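Local structure of galactose mutarotase-like protein (Clostridium acetobutylicum, 3OS7) at residues S115-H120 against V131-D136; Q152-Y157 against T167-N172; H185-V190 against K295-I300; H243-L248 against L286-D291. The protein probably binds carbohydrate and probably interconverts the alpha and beta anomers of an aldose, as its family does. All coordinates share one frame; numbering follows the deposited sequence.

Overall arrangement
Following the chain from the N terminus, interaction 1 closes the short hairpin of strands 118-125 and 128-137, and interaction 2 closes the next one, 151-160 with 163-172. The two hairpins stand side by side, because strands 128-137 and 151-160 are neighbours; the contact centres are about 9 Å apart. Interaction 3 then closes a much longer loop, bringing 185-190 against 295-300 across 104 intervening residues. Interaction 4, pairing 243-248 with 286-291, is nested inside that loop and joined to interaction 3 through strands 285-289 and 297-303. No two loops cross. Interactions 1 and 4, about 29 Å apart between centres, lie on opposite sides of the chain's centre.

Interaction 1 of 4, residues S115-H120 against V131-D136; sequences SKWTVH and VEVVFD
The antiparallel beta hairpin of strands 118-125 and 128-137 starts at this contact, where Thr-118 and Val-134 face each other as a hydrogen-bonded pair. Thr-118 N gives a bond to Val-134 O at 2.9 Å and Val-134 N returns one to Thr-118 O; further along, His-120 N reaches Glu-132 O at 2.7 Å. The side chains divide between two faces. On the face of Val-133 and Phe-135, the broad indole of Trp-117 offers one side to Phe-135: CB of that residue lies over this side, 3.6 Å from the centroid of the six-membered ring, a CH-pi contact. The phenyl group continues past the indole because Phe-135 CG is anti to its backbone nitrogen (chi1 -179°), and its plane meets the five-membered ring obliquely at 44°. Its CD1 edge then comes 3.4 Å from Lys-116 O. Val-133 CG2 fills in beside Trp-117 CE3 at 3.6 Å, while Trp-117 NE1 is satisfied by Ile-112 O. The other face is more polar. His-120 and Glu-132 run side by side with ring and carboxylate only 12° from coplanar, and OE1 of Glu-132 lies at the ring edge, 3.3 Å from His-120 CD2; OE2 of the same carboxylate bonds Ser-156 OG. Val-134 puts CG1 against His-120 CB and CG2 against Thr-118 OG1. That hydroxyl shares a water with OD2 of Asp-136; OD1 of that carboxylate accepts a bond from Gln-152 NE2. A buried aromatic and aliphatic face backed by a polar outer one is the amphipathic pattern of a hairpin in a beta-sandwich such as the galactose mutarotase fold.

Interaction 2 of 4, residues Q152-Y157 against T167-N172; sequences QFKLSY and TTSVVN. With EDO (1,2-ethanediol), chain H.
Ser-156 O is gripped twice: Thr-167 N bonds to it at 2.9 Å almost straight, with 176° at the hydrogen, and a water donates to it as well. The same water bonds Thr-167 OG1 at 2.8 Å, so the hydroxyl of the threonine is linked back to the opposite strand. Together with the return bond from Ser-156 N to Thr-167 O, this forms one of three hydrogen-bonded pairs; Lys-154 with Ser-169 and Gln-152 with Val-171 are the others. The pairs carry their side chains to a largely polar face. Here Gln-152, extended along its whole chain, accepts a hydrogen bond at OE1 from O2 of an ethanediol molecule, probably from the crystallisation liquor, at 2.6 Å. Ser-169 OG and the other hydroxyl, O1, are hydrogen-bonded at 2.8 Å, and either could be the donor. The ethanediol also lies near Val-171 CG1. The non-hydrogen-bonded pairs carry the apolar face. Val-170 lays its CB over the centre of the Phe-153 ring, 3.9 Å from the centroid, and its CG2 reaches Phe-153 CD2. At the ring's edge stands Thr-168 CG2, 3.9 Å from Phe-153 CE1. That methyl, anti to the backbone nitrogen, also packs on Leu-155 CD2 at 3.8 Å, so a beta-branched residue serves two neighbours while its hydroxyl bonds Tyr-184 OH. Strand 151-160 thus lies between strand 128-137 and its hairpin partner 163-172, which pairs on its far side with strand 329-340, while Phe-153, Leu-155 and Val-170 pack against strand 178-189.

Interaction 3 of 4, residues H185-V190 against K295-I300; sequences HSAFNV and KKYACI
Backbone hydrogen bonds tie Phe-188 to Ala-298 in both directions, with Phe-188 N 2.8 Å from Ala-298 O, and continue on either side of that pair. At one end Ile-300 N reaches Ser-186 O at 2.9 Å. At the other, Val-190 N bonds Lys-296 O at 3.0 Å, coming from well above the carbonyl plane, 57° out of it, where Lys-296 turns into the strand with a positive phi. Lys-296 NZ forms a salt bridge with Asp-198. Apolar contacts gather on the face of Phe-188. The phenyl ring and Ile-300 cross at about a right angle, Phe-188 CE2 lying 3.9 Å from Ile-300 CB, and the methyl of Ala-298 lies beside Val-190 CG2, CB to CG2 4.3 Å. In the beta-sandwich of this family, strand 178-189 here pairs with 297-303, which also pairs with 285-289. The opposite face, that of Ala-187 and Cys-299, lies near a probable sugar-binding pocket: His-185 NE2 bonds a tartrate molecule, probably from the crystallisation liquor. Cys-299 SG meets the His-185 ring at its edge, 3.5 Å from ND1. The strand pairing itself brings Tyr-297 CB within 3.2 Å of Phe-188 O; chi1 of 84° then sends the ring obliquely past Ala-187, CD2 4.2 Å from its CB. The tyrosine hydroxyl bonds Asp-291 OD2, and its ring takes a cation-pi contact from Arg-54.

Interaction 4 of 4, residues H243-L248 against L286-D291; sequences HPIESL and LVIWND
This is an antiparallel strand pairing with an asparagine side chain bonding to the backbone at one end, where Asn-290 holds the loop that leads into strand 246-256. The amide of Asn-290 works at both ends: ND2 donates to His-243 O at 2.8 Å, with the acceptor in the amide plane, and OD1 receives Ile-245 N at 2.9 Å from above its carbonyl plane. A second ND2 bond goes to Val-240 O, so the buried amide's rotation is well fixed. An asparagine suits this place because one short group both gives and accepts, mimicking a peptide where regular pairing ends. Asn-290 N also bonds Ile-245 O at 3.2 Å, and Ser-247 and Ile-288 form the next hydrogen-bonded pair. On that side Ile-245 CG2 touches Ile-288 CG2 at 3.8 Å. On the other face, Leu-248 CD1 packs on Val-287 CG2 at 3.8 Å, while Glu-246 lays its CG 3.8 Å from Trp-289 CD1, carboxylate and indole planes 79° apart. A water bonds Glu-246 OE1 and, weakly, Trp-289 NE1. The indole also approaches a tartaric acid, probably from the crystallisation liquor, consistent with the pocket His-185 lines. Strand 285-289 is thus flanked by 246-256 and 297-303, while Leu-286 and Ile-288 pack on strand 201-213.

Interaction 1 of 4, residues S115-H120 against V131-D136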
# COMPACT_ATOMS: atom_id res chain seq x y z
N SER A 115 11.55 -1.01 -8.78
CA SER A 115 12.22 -2.04 -9.59
C SER A 115 11.34 -2.62 -10.67
O SER A 115 10.13 -2.42 -10.66
CB SER A 115 12.71 -3.15 -8.66
OG SER A 115 13.72 -2.63 -7.83
N LYS A 116 11.95 -3.30 -11.64
CA LYS A 116 11.18 -3.91 -12.73
C LYS A 116 10.59 -5.24 -12.30
O LYS A 116 11.30 -6.09 -11.81
CB LYS A 116 12.05 -4.15 -13.96
CG LYS A 116 12.64 -2.90 -14.55
CD LYS A 116 13.21 -3.19 -15.96
CE LYS A 116 14.16 -2.08 -16.37
NZ LYS A 116 14.55 -2.20 -17.81
N TRP A 117 9.29 -5.38 -12.49
CA TRP A 117 8.59 -6.62 -12.28
C TRP A 117 8.25 -7.19 -13.64
O TRP A 117 8.25 -6.45 -14.63
CB TRP A 117 7.32 -6.37 -11.48
CG TRP A 117 7.54 -5.95 -10.05
CD1 TRP A 117 8.28 -4.87 -9.60
CD2 TRP A 117 6.90 -6.49 -8.88
NE1 TRP A 117 8.19 -4.77 -8.24
CE2 TRP A 117 7.35 -5.74 -7.77
CE3 TRP A 117 6.04 -7.57 -8.66
CZ2 TRP A 117 6.95 -6.03 -6.46
CZ3 TRP A 117 5.65 -7.85 -7.37
CH2 TRP A 117 6.11 -7.09 -6.29
N THR A 118 7.98 -8.49 -13.69
CA THR A 118 7.61 -9.14 -14.94
C THR A 118 6.19 -9.65 -14.86
O THR A 118 5.70 -9.97 -13.78
CB THR A 118 8.58 -10.24 -15.28
OG1 THR A 118 8.59 -11.19 -14.23
CG2 THR A 118 9.99 -9.65 -15.44
N VAL A 119 5.52 -9.67 -16.00
CA VAL A 119 4.13 -10.12 -16.06
C VAL A 119 4.14 -11.63 -15.96
O VAL A 119 4.84 -12.32 -16.71
CB VAL A 119 3.43 -9.64 -17.34
CG1 VAL A 119 2.04 -10.23 -17.45
CG2 VAL A 119 3.35 -8.13 -17.37
N HIS A 120 3.35 -12.16 -15.02
CA HIS A 120 3.36 -13.57 -14.73
C HIS A 120 2.13 -14.26 -15.32
O HIS A 120 2.23 -15.41 -15.80
CB HIS A 120 3.48 -13.75 -13.21
CG HIS A 120 3.43 -15.16 -12.76
ND1 HIS A 120 4.49 -16.03 -12.93
CD2 HIS A 120 2.45 -15.87 -12.14
CE1 HIS A 120 4.16 -17.21 -12.43
NE2 HIS A 120 2.93 -17.14 -11.93
N VAL A 131 -4.60 -10.18 -13.47
CA VAL A 131 -3.24 -9.84 -13.88
C VAL A 131 -2.31 -10.05 -12.70
O VAL A 131 -2.56 -9.56 -11.58
CB VAL A 131 -3.15 -8.41 -14.34
CG1 VAL A 131 -1.69 -8.04 -14.61
CG2 VAL A 131 -4.00 -8.17 -15.59
N GLU A 132 -1.24 -10.80 -12.92
CA GLU A 132 -0.26 -11.07 -11.88
C GLU A 132 1.12 -10.65 -12.35
O GLU A 132 1.49 -10.91 -13.50
CB GLU A 132 -0.22 -12.57 -11.52
CG GLU A 132 -1.57 -13.13 -11.09
CD GLU A 132 -1.49 -14.56 -10.52
OE1 GLU A 132 -0.53 -15.28 -10.85
OE2 GLU A 132 -2.39 -14.93 -9.73
N VAL A 133 1.87 -10.03 -11.45
CA VAL A 133 3.24 -9.62 -11.72
C VAL A 133 4.11 -10.21 -10.63
O VAL A 133 3.65 -10.42 -9.51
CB VAL A 133 3.43 -8.06 -11.76
CG1 VAL A 133 2.72 -7.48 -12.99
CG2 VAL A 133 2.95 -7.38 -10.43
N VAL A 134 5.34 -10.51 -10.97
CA VAL A 134 6.29 -11.01 -10.00
C VAL A 134 7.60 -10.25 -10.03
O VAL A 134 7.97 -9.63 -11.04
CB VAL A 134 6.61 -12.51 -10.20
CG1 VAL A 134 5.36 -13.37 -9.99
CG2 VAL A 134 7.22 -12.76 -11.56
N PHE A 135 8.26 -10.26 -8.89
CA PHE A 135 9.61 -9.74 -8.74
C PHE A 135 10.50 -10.84 -8.22
O PHE A 135 10.28 -11.34 -7.11
CB PHE A 135 9.65 -8.59 -7.74
CG PHE A 135 11.03 -8.02 -7.59
CD1 PHE A 135 11.57 -7.23 -8.58
CD2 PHE A 135 11.80 -8.32 -6.52
CE1 PHE A 135 12.84 -6.73 -8.47
CE2 PHE A 135 13.09 -7.84 -6.40
CZ PHE A 135 13.61 -7.05 -7.36
N ASP A 136 11.50 -11.20 -9.01
CA ASP A 136 12.46 -12.24 -8.65
C ASP A 136 13.76 -11.61 -8.16
O ASP A 136 14.45 -10.90 -8.90
CB ASP A 136 12.74 -13.12 -9.86
CG ASP A 136 11.49 -13.81 -10.40
OD1 ASP A 136 10.84 -14.54 -9.61
OD2 ASP A 136 11.16 -13.61 -11.59
O HOH W 1 10.80 -11.39 -12.89

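Interaction 2 of 4, residues Q152-Y157 against T167-N172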
# COMPACT_ATOMS: atom_id res chain seq x y z
N GLN A 152 10.83 -14.37 -4.05
CA GLN A 152 9.94 -13.92 -5.10
C GLN A 152 8.74 -13.26 -4.45
O GLN A 152 8.05 -13.85 -3.63
CB GLN A 152 9.44 -15.07 -5.97
CG GLN A 152 8.57 -14.62 -7.15
CD GLN A 152 8.02 -15.79 -7.94
OE1 GLN A 152 7.11 -16.49 -7.49
NE2 GLN A 152 8.58 -16.00 -9.13
N PHE A 153 8.49 -12.02 -4.86
CA PHE A 153 7.28 -11.31 -4.55
C PHE A 153 6.27 -11.49 -5.70
O PHE A 153 6.65 -11.57 -6.88
CB PHE A 153 7.60 -9.82 -4.38
CG PHE A 153 7.39 -9.29 -3.00
CD1 PHE A 153 6.17 -8.77 -2.62
CD2 PHE A 153 8.45 -9.24 -2.08
CE1 PHE A 153 5.99 -8.23 -1.37
CE2 PHE A 153 8.27 -8.69 -0.82
CZ PHE A 153 7.06 -8.19 -0.47
N LYS A 154 4.99 -11.55 -5.37
CA LYS A 154 3.94 -11.61 -6.38
C LYS A 154 2.79 -10.72 -5.97
O LYS A 154 2.38 -10.72 -4.79
CB LYS A 154 3.42 -13.04 -6.56
CG LYS A 154 2.30 -13.16 -7.56
CD LYS A 154 2.11 -14.60 -8.12
CE LYS A 154 2.00 -15.68 -7.08
NZ LYS A 154 2.43 -16.99 -7.72
N LEU A 155 2.30 -9.94 -6.92
CA LEU A 155 1.06 -9.19 -6.76
C LEU A 155 0.06 -9.80 -7.73
O LEU A 155 0.31 -9.87 -8.93
CB LEU A 155 1.24 -7.70 -7.04
CG LEU A 155 2.43 -6.98 -6.44
CD1 LEU A 155 2.47 -5.50 -6.80
CD2 LEU A 155 2.44 -7.16 -4.94
N SER A 156 -1.06 -10.26 -7.20
CA SER A 156 -2.11 -10.87 -7.98
C SER A 156 -3.37 -10.02 -7.90
O SER A 156 -4.03 -9.92 -6.85
CB SER A 156 -2.36 -12.30 -7.49
OG SER A 156 -3.35 -12.91 -8.31
N TYR A 157 -3.70 -9.37 -9.01
CA TYR A 157 -4.82 -8.46 -9.06
C TYR A 157 -5.99 -9.07 -9.79
O TYR A 157 -5.88 -9.47 -10.94
CB TYR A 157 -4.40 -7.16 -9.75
CG TYR A 157 -3.54 -6.31 -8.87
CD1 TYR A 157 -4.12 -5.61 -7.80
CD2 TYR A 157 -2.20 -6.18 -9.06
CE1 TYR A 157 -3.38 -4.81 -6.98
CE2 TYR A 157 -1.44 -5.37 -8.22
CZ TYR A 157 -2.04 -4.69 -7.19
OH TYR A 157 -1.31 -3.87 -6.33
N THR A 167 -3.99 -9.65 -3.96
CA THR A 167 -3.34 -10.66 -3.12
C THR A 167 -1.83 -10.49 -3.28
O THR A 167 -1.27 -10.70 -4.36
CB THR A 167 -3.83 -12.11 -3.46
OG1 THR A 167 -5.25 -12.20 -3.32
CG2 THR A 167 -3.20 -13.16 -2.51
N THR A 168 -1.18 -10.12 -2.18
CA THR A 168 0.27 -9.87 -2.12
C THR A 168 0.93 -11.07 -1.45
O THR A 168 0.46 -11.54 -0.43
CB THR A 168 0.58 -8.61 -1.30
OG1 THR A 168 -0.21 -7.53 -1.81
CG2 THR A 168 2.05 -8.26 -1.32
N SER A 169 1.99 -11.59 -2.03
CA SER A 169 2.66 -12.73 -1.39
C SER A 169 4.12 -12.66 -1.63
O SER A 169 4.57 -12.09 -2.63
CB SER A 169 2.08 -14.06 -1.90
OG SER A 169 2.16 -14.14 -3.30
N VAL A 170 4.87 -13.26 -0.71
CA VAL A 170 6.29 -13.39 -0.87
C VAL A 170 6.69 -14.76 -0.33
O VAL A 170 6.07 -15.25 0.61
CB VAL A 170 7.07 -12.26 -0.18
CG1 VAL A 170 6.70 -12.13 1.26
CG2 VAL A 170 8.54 -12.48 -0.34
N VAL A 171 7.68 -15.37 -0.98
CA VAL A 171 8.20 -16.67 -0.58
C VAL A 171 9.72 -16.51 -0.40
O VAL A 171 10.38 -15.90 -1.22
CB VAL A 171 7.85 -17.80 -1.59
CG1 VAL A 171 8.30 -17.51 -2.99
CG2 VAL A 171 8.46 -19.12 -1.12
N ASN A 172 10.22 -17.03 0.70
CA ASN A 172 11.64 -17.04 1.00
C ASN A 172 12.25 -18.20 0.22
O ASN A 172 11.91 -19.35 0.49
CB ASN A 172 11.83 -17.22 2.50
CG ASN A 172 13.28 -17.35 2.91
OD1 ASN A 172 14.21 -17.09 2.14
ND2 ASN A 172 13.49 -17.76 4.16
C1 EDO H . 4.71 -16.32 -3.15
O1 EDO H . 3.39 -16.69 -3.56
C2 EDO H . 5.35 -15.42 -4.20
O2 EDO H . 5.45 -16.11 -5.47
O HOH W 2 -6.29 -11.31 -5.80

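Interaction 3 of 4, residues H185-V190 against K295-I300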
# COMPACT_ATOMS: atom_id res chain seq x y z
N HIS A 185 2.18 1.99 0.17
CA HIS A 185 2.13 3.44 0.32
C HIS A 185 0.97 4.02 -0.50
O HIS A 185 1.11 5.03 -1.19
CB HIS A 185 3.46 3.99 -0.12
CG HIS A 185 3.79 5.33 0.44
ND1 HIS A 185 3.07 6.46 0.15
CD2 HIS A 185 4.81 5.73 1.24
CE1 HIS A 185 3.62 7.50 0.75
NE2 HIS A 185 4.68 7.08 1.43
N SER A 186 -0.20 3.39 -0.38
CA SER A 186 -1.31 3.62 -1.29
C SER A 186 -1.80 5.08 -1.34
O SER A 186 -2.09 5.68 -0.30
CB SER A 186 -2.45 2.69 -0.88
OG SER A 186 -1.95 1.38 -0.68
N ALA A 187 -1.90 5.61 -2.56
CA ALA A 187 -2.19 7.03 -2.81
C ALA A 187 -3.58 7.23 -3.41
O ALA A 187 -3.84 6.77 -4.53
CB ALA A 187 -1.11 7.63 -3.74
N PHE A 188 -4.45 7.90 -2.66
CA PHE A 188 -5.85 8.08 -3.01
C PHE A 188 -6.19 9.50 -3.43
O PHE A 188 -5.78 10.45 -2.78
CB PHE A 188 -6.72 7.71 -1.81
CG PHE A 188 -6.70 6.24 -1.50
CD1 PHE A 188 -7.55 5.38 -2.15
CD2 PHE A 188 -5.80 5.72 -0.59
CE1 PHE A 188 -7.50 4.02 -1.90
CE2 PHE A 188 -5.75 4.38 -0.35
CZ PHE A 188 -6.61 3.53 -1.01
N ASN A 189 -7.01 9.60 -4.46
CA ASN A 189 -7.56 10.88 -4.89
C ASN A 189 -8.54 11.39 -3.82
O ASN A 189 -9.46 10.69 -3.44
CB ASN A 189 -8.28 10.73 -6.22
CG ASN A 189 -7.34 10.51 -7.38
OD1 ASN A 189 -6.30 11.18 -7.50
ND2 ASN A 189 -7.72 9.60 -8.27
N VAL A 190 -8.34 12.63 -3.38
CA VAL A 190 -9.29 13.30 -2.50
C VAL A 190 -9.49 14.74 -3.02
O VAL A 190 -8.68 15.60 -2.75
CB VAL A 190 -8.79 13.33 -1.03
CG1 VAL A 190 -9.82 13.97 -0.13
CG2 VAL A 190 -8.41 11.92 -0.50
N LYS A 295 -2.71 18.89 -1.65
CA LYS A 295 -2.40 18.35 -2.98
C LYS A 295 -3.45 17.40 -3.57
O LYS A 295 -3.19 16.72 -4.55
CB LYS A 295 -1.01 17.71 -2.93
CG LYS A 295 0.08 18.70 -2.49
CD LYS A 295 1.45 18.04 -2.42
CE LYS A 295 2.50 18.93 -1.78
NZ LYS A 295 2.16 19.40 -0.39
N LYS A 296 -4.66 17.40 -2.99
CA LYS A 296 -5.80 16.66 -3.54
C LYS A 296 -5.58 15.14 -3.51
O LYS A 296 -6.13 14.41 -4.35
CB LYS A 296 -6.17 17.08 -4.98
CG LYS A 296 -6.21 18.60 -5.25
CD LYS A 296 -7.34 19.25 -4.56
CE LYS A 296 -7.36 20.79 -4.79
NZ LYS A 296 -8.05 21.52 -3.67
N TYR A 297 -4.76 14.68 -2.57
CA TYR A 297 -4.59 13.25 -2.32
C TYR A 297 -4.20 12.98 -0.89
O TYR A 297 -3.81 13.89 -0.14
CB TYR A 297 -3.56 12.65 -3.29
CG TYR A 297 -2.10 12.78 -2.92
CD1 TYR A 297 -1.40 13.97 -3.09
CD2 TYR A 297 -1.38 11.67 -2.49
CE1 TYR A 297 -0.05 14.07 -2.76
CE2 TYR A 297 -0.05 11.74 -2.20
CZ TYR A 297 0.62 12.94 -2.31
OH TYR A 297 1.96 12.95 -2.01
N ALA A 298 -4.32 11.73 -0.49
CA ALA A 298 -3.83 11.28 0.79
C ALA A 298 -3.37 9.85 0.64
O ALA A 298 -3.95 9.08 -0.13
CB ALA A 298 -4.90 11.42 1.90
N CYS A 299 -2.31 9.52 1.38
CA CYS A 299 -1.84 8.15 1.49
C CYS A 299 -2.37 7.43 2.73
O CYS A 299 -2.30 7.93 3.86
CB CYS A 299 -0.34 8.08 1.47
SG CYS A 299 0.33 8.63 -0.16
N ILE A 300 -2.85 6.22 2.49
CA ILE A 300 -3.40 5.36 3.54
C ILE A 300 -2.64 4.05 3.41
O ILE A 300 -2.82 3.32 2.42
CB ILE A 300 -4.92 5.18 3.37
CG1 ILE A 300 -5.64 6.52 3.49
CG2 ILE A 300 -5.45 4.20 4.46
CD1 ILE A 300 -7.18 6.44 3.18
O HOH W 3 -5.61 13.75 -6.93

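Interaction 4 of 4, residues H243-L248 against L286-D291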
# COMPACT_ATOMS: atom_id res chain seq x y z
N HIS A 243 -5.70 19.96 7.25
CA HIS A 243 -4.39 20.30 7.81
C HIS A 243 -3.42 19.13 7.62
O HIS A 243 -3.86 18.06 7.26
CB HIS A 243 -4.54 20.64 9.31
CG HIS A 243 -5.16 19.54 10.10
ND1 HIS A 243 -4.45 18.46 10.57
CD2 HIS A 243 -6.45 19.33 10.48
CE1 HIS A 243 -5.26 17.63 11.21
NE2 HIS A 243 -6.49 18.14 11.16
N PRO A 244 -2.12 19.34 7.89
CA PRO A 244 -1.17 18.24 7.72
C PRO A 244 -1.45 17.11 8.72
O PRO A 244 -1.75 17.35 9.89
CB PRO A 244 0.19 18.88 8.00
CG PRO A 244 -0.01 20.31 7.61
CD PRO A 244 -1.41 20.62 8.08
N ILE A 245 -1.35 15.89 8.21
CA ILE A 245 -1.58 14.67 8.99
C ILE A 245 -0.44 13.74 8.67
O ILE A 245 -0.12 13.55 7.51
CB ILE A 245 -2.92 13.98 8.59
CG1 ILE A 245 -4.10 14.82 9.05
CG2 ILE A 245 -2.98 12.54 9.22
CD1 ILE A 245 -5.48 14.44 8.48
N GLU A 246 0.17 13.19 9.71
CA GLU A 246 1.18 12.13 9.56
C GLU A 246 1.13 11.31 10.84
O GLU A 246 1.64 11.75 11.87
CB GLU A 246 2.60 12.69 9.32
CG GLU A 246 3.63 11.60 9.04
CD GLU A 246 5.06 12.13 8.77
OE1 GLU A 246 5.24 13.35 8.57
OE2 GLU A 246 5.98 11.29 8.74
N SER A 247 0.44 10.16 10.79
CA SER A 247 0.15 9.43 12.02
C SER A 247 0.30 7.93 11.85
O SER A 247 -0.00 7.38 10.80
CB SER A 247 -1.29 9.71 12.43
OG SER A 247 -1.50 11.07 12.76
N LEU A 248 0.67 7.26 12.94
CA LEU A 248 0.79 5.81 12.97
C LEU A 248 -0.25 5.21 13.94
O LEU A 248 -0.28 5.59 15.12
CB LEU A 248 2.19 5.44 13.43
CG LEU A 248 2.47 3.97 13.71
CD1 LEU A 248 2.30 3.09 12.45
CD2 LEU A 248 3.88 3.83 14.33
N LEU A 286 -1.03 0.96 10.38
CA LEU A 286 -1.34 1.81 9.25
C LEU A 286 -0.80 3.20 9.51
O LEU A 286 -0.89 3.71 10.65
CB LEU A 286 -2.85 1.85 9.05
CG LEU A 286 -3.39 2.72 7.91
CD1 LEU A 286 -4.63 2.08 7.35
CD2 LEU A 286 -3.67 4.15 8.37
N VAL A 287 -0.22 3.77 8.46
CA VAL A 287 0.24 5.15 8.47
C VAL A 287 -0.70 5.93 7.56
O VAL A 287 -1.05 5.47 6.48
CB VAL A 287 1.70 5.30 8.00
CG1 VAL A 287 2.04 6.78 7.70
CG2 VAL A 287 2.64 4.67 9.03
N ILE A 288 -1.18 7.07 8.05
CA ILE A 288 -1.92 7.99 7.22
C ILE A 288 -1.04 9.23 7.09
O ILE A 288 -0.54 9.76 8.08
CB ILE A 288 -3.33 8.32 7.73
CG1 ILE A 288 -3.99 9.37 6.81
CG2 ILE A 288 -3.34 8.75 9.24
CD1 ILE A 288 -5.44 9.59 7.03
N TRP A 289 -0.83 9.67 5.86
CA TRP A 289 0.02 10.81 5.55
C TRP A 289 -0.61 11.53 4.36
O TRP A 289 -0.79 10.91 3.31
CB TRP A 289 1.42 10.33 5.20
CG TRP A 289 2.33 11.40 4.66
CD1 TRP A 289 2.94 12.40 5.37
CD2 TRP A 289 2.77 11.55 3.29
NE1 TRP A 289 3.72 13.17 4.52
CE2 TRP A 289 3.63 12.66 3.25
CE3 TRP A 289 2.48 10.87 2.09
CZ2 TRP A 289 4.23 13.10 2.05
CZ3 TRP A 289 3.07 11.31 0.92
CH2 TRP A 289 3.93 12.41 0.91
N ASN A 290 -0.95 12.80 4.53
CA ASN A 290 -1.65 13.51 3.45
C ASN A 290 -0.80 14.57 2.73
O ASN A 290 -1.37 15.41 2.05
CB ASN A 290 -2.93 14.16 3.98
CG ASN A 290 -2.66 15.27 4.98
OD1 ASN A 290 -1.51 15.51 5.37
ND2 ASN A 290 -3.73 15.95 5.43
N ASP A 291 0.53 14.53 2.89
CA ASP A 291 1.45 15.42 2.20
C ASP A 291 1.02 16.89 2.36
O ASP A 291 0.87 17.59 1.37
CB ASP A 291 1.54 15.03 0.72
CG ASP A 291 2.78 15.60 0.01
OD1 ASP A 291 3.55 16.36 0.65
OD2 ASP A 291 2.99 15.29 -1.19
O HOH W 4 4.06 15.53 6.96